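PDB 6Y2K: beta-galactosidase from Marinomonas sp. ef1, which hydrolyses terminal beta-D-galactose residues from beta-galactosides and works as a cold-active, hexameric member of glycoside hydrolase family 42. Local coordinates for residues G498-T501 with Q505-E508. Sequence-based numbering, arbitrary orientation.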
ATOM      1  N   GLY A 498       0.908 -15.754  39.850  1.00 15.60           N
ATOM      2  CA  GLY A 498       1.363 -15.406  41.192  1.00 15.73           C
ATOM      3  C   GLY A 498       1.702 -13.933  41.406  1.00 15.97           C
ATOM      4  O   GLY A 498       2.551 -13.608  42.238  1.00 15.58           O
ATOM      5  N   SER A 499       1.038 -13.046  40.662  1.00 15.84           N
ATOM      6  CA  SER A 499       1.288 -11.608  40.742  1.00 16.07           C
ATOM      7  C   SER A 499       0.358 -10.855  41.714  1.00 16.54           C
ATOM      8  O   SER A 499       0.581  -9.671  41.978  1.00 16.38           O
ATOM      9  CB  SER A 499       1.202 -10.980  39.342  1.00 15.99           C
ATOM     10  OG  SER A 499      -0.098 -11.102  38.789  1.00 15.76           O
ATOM     11  N   LYS A 500      -0.681 -11.521  42.221  1.00 17.10           N
ATOM     12  CA  LYS A 500      -1.638 -10.890  43.138  1.00 17.61           C
ATOM     13  C   LYS A 500      -1.963 -11.777  44.336  1.00 17.88           C
ATOM     14  O   LYS A 500      -2.064 -13.004  44.211  1.00 18.41           O
ATOM     15  CB  LYS A 500      -2.960 -10.544  42.424  1.00 17.37           C
ATOM     16  CG  LYS A 500      -2.846  -9.628  41.212  1.00 17.30           C
ATOM     17  CD  LYS A 500      -2.434  -8.217  41.581  1.00 17.43           C
ATOM     18  CE  LYS A 500      -2.187  -7.362  40.348  1.00 17.73           C
ATOM     19  NZ  LYS A 500      -1.551  -6.062  40.691  1.00 17.81           N
ATOM     20  N   THR A 501      -2.177 -11.136  45.482  1.00 18.64           N
ATOM     21  CA  THR A 501      -2.750 -11.789  46.660  1.00 19.53           C
ATOM     22  C   THR A 501      -4.271 -11.978  46.466  1.00 21.02           C
ATOM     23  O   THR A 501      -4.850 -11.525  45.468  1.00 20.65           O
ATOM     24  CB  THR A 501      -2.509 -10.947  47.931  1.00 19.72           C
ATOM     25  OG1 THR A 501      -3.158  -9.679  47.791  1.00 19.98           O
ATOM     26  CG2 THR A 501      -0.995 -10.734  48.193  1.00 19.33           C
ATOM     27  N   GLN A 505      -3.515  -7.334  46.137  1.00 18.61           N
ATOM     28  CA  GLN A 505      -2.257  -6.661  46.448  1.00 19.28           C
ATOM     29  C   GLN A 505      -1.095  -7.407  45.815  1.00 19.33           C
ATOM     30  O   GLN A 505      -1.220  -8.584  45.480  1.00 19.14           O
ATOM     31  CB  GLN A 505      -2.027  -6.552  47.962  1.00 19.43           C
ATOM     32  CG  GLN A 505      -3.101  -5.772  48.714  1.00 19.82           C
ATOM     33  CD  GLN A 505      -2.705  -5.424  50.144  1.00 20.73           C
ATOM     34  OE1 GLN A 505      -1.518  -5.380  50.480  1.00 20.47           O
ATOM     35  NE2 GLN A 505      -3.705  -5.150  50.989  1.00 20.18           N
ATOM     36  N   ILE A 506       0.042  -6.726  45.682  1.00 19.37           N
ATOM     37  CA  ILE A 506       1.260  -7.359  45.169  1.00 19.69           C
ATOM     38  C   ILE A 506       1.851  -8.214  46.296  1.00 20.41           C
ATOM     39  O   ILE A 506       1.976  -7.719  47.411  1.00 21.32           O
ATOM     40  CB  ILE A 506       2.283  -6.311  44.688  1.00 19.58           C
ATOM     41  CG1 ILE A 506       1.688  -5.506  43.517  1.00 19.58           C
ATOM     42  CG2 ILE A 506       3.594  -6.986  44.304  1.00 19.10           C
ATOM     43  CD1 ILE A 506       2.529  -4.340  43.054  1.00 19.76           C
ATOM     44  N   PRO A 507       2.206  -9.489  46.020  1.00 21.01           N
ATOM     45  CA  PRO A 507       2.823 -10.308  47.068  1.00 21.40           C
ATOM     46  C   PRO A 507       4.083  -9.682  47.659  1.00 22.00           C
ATOM     47  O   PRO A 507       4.819  -8.970  46.971  1.00 20.89           O
ATOM     48  CB  PRO A 507       3.172 -11.611  46.344  1.00 21.40           C
ATOM     49  CG  PRO A 507       2.155 -11.706  45.260  1.00 21.18           C
ATOM     50  CD  PRO A 507       1.897 -10.292  44.818  1.00 20.91           C
ATOM     51  N   GLU A 508       4.321  -9.974  48.928  1.00 23.24           N
ATOM     52  CA  GLU A 508       5.454  -9.419  49.668  1.00 24.80           C
ATOM     53  C   GLU A 508       6.817  -9.678  49.003  1.00 22.46           C
ATOM     54  O   GLU A 508       7.690  -8.807  49.019  1.00 21.76           O
ATOM     55  CB  GLU A 508       5.445  -9.979  51.089  1.00 28.28           C
ATOM     56  CG  GLU A 508       6.308  -9.220  52.077  1.00 33.60           C
ATOM     57  CD  GLU A 508       6.314  -9.907  53.428  1.00 37.74           C
ATOM     58  OE1 GLU A 508       5.229  -9.973  54.057  1.00 40.53           O
ATOM     59  OE2 GLU A 508       7.389 -10.403  53.832  1.00 40.51           O
TER
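Thr501 and Gln505 grip each other twice, once through the backbone and once through a side chain. The amide of Thr501 donates to the carbonyl of Gln505, with N to O at 2.7 Å and an N-H...O angle of 168°; the donor lies in the carbonyl plane. In return the amide N of Gln505 gives a more bent bond, 139° at the hydrogen, to Thr501 OG1 at 2.9 Å. That hydroxyl is in place because chi1 of 62° sets OG1 between the threonine's own N and carbonyl carbon, turned to the incoming amide. With three residues between them, the pair closes a short loop. The same carbonyl oxygen also receives a weaker CA-H...O contact from the backbone of Lys500, CA to Gln505 O at 3.3 Å.

Outward from this clasp the contact is van der Waals packing, much of it carbon against backbone oxygen. Thr501 CG2 faces the 506–507 backbone, 4.0 Å from Pro507 CA, while CB of Gln505 lies 3.3 Å from Thr501 OG1. A valine in place of Thr501 would probably leave the Gln505 amide without its hydroxyl acceptor, so that the clasp would rest on the single backbone bond. Farther along, the proline ring abuts the 498–500 backbone by one edge: Pro507 CD sits 3.2 Å from Ser499 O, and CG approaches the carbonyl of Gly498.

The whole turn belongs to the long loop joining strand 490-493 to strand 521-528, in the trimerisation domain. Backbone bonds from Gly498 and Lys500 tie it to Gln473 and Ala474, just ahead of helix 478-486, and Gln505 NE2 reaches Ala177 O at the end of helix 171-178. Lys500 NZ bonds to Gln363 of a second subunit, whose Phe359 packs on Gln505, placing this loop at a subunit interface of the hexamer.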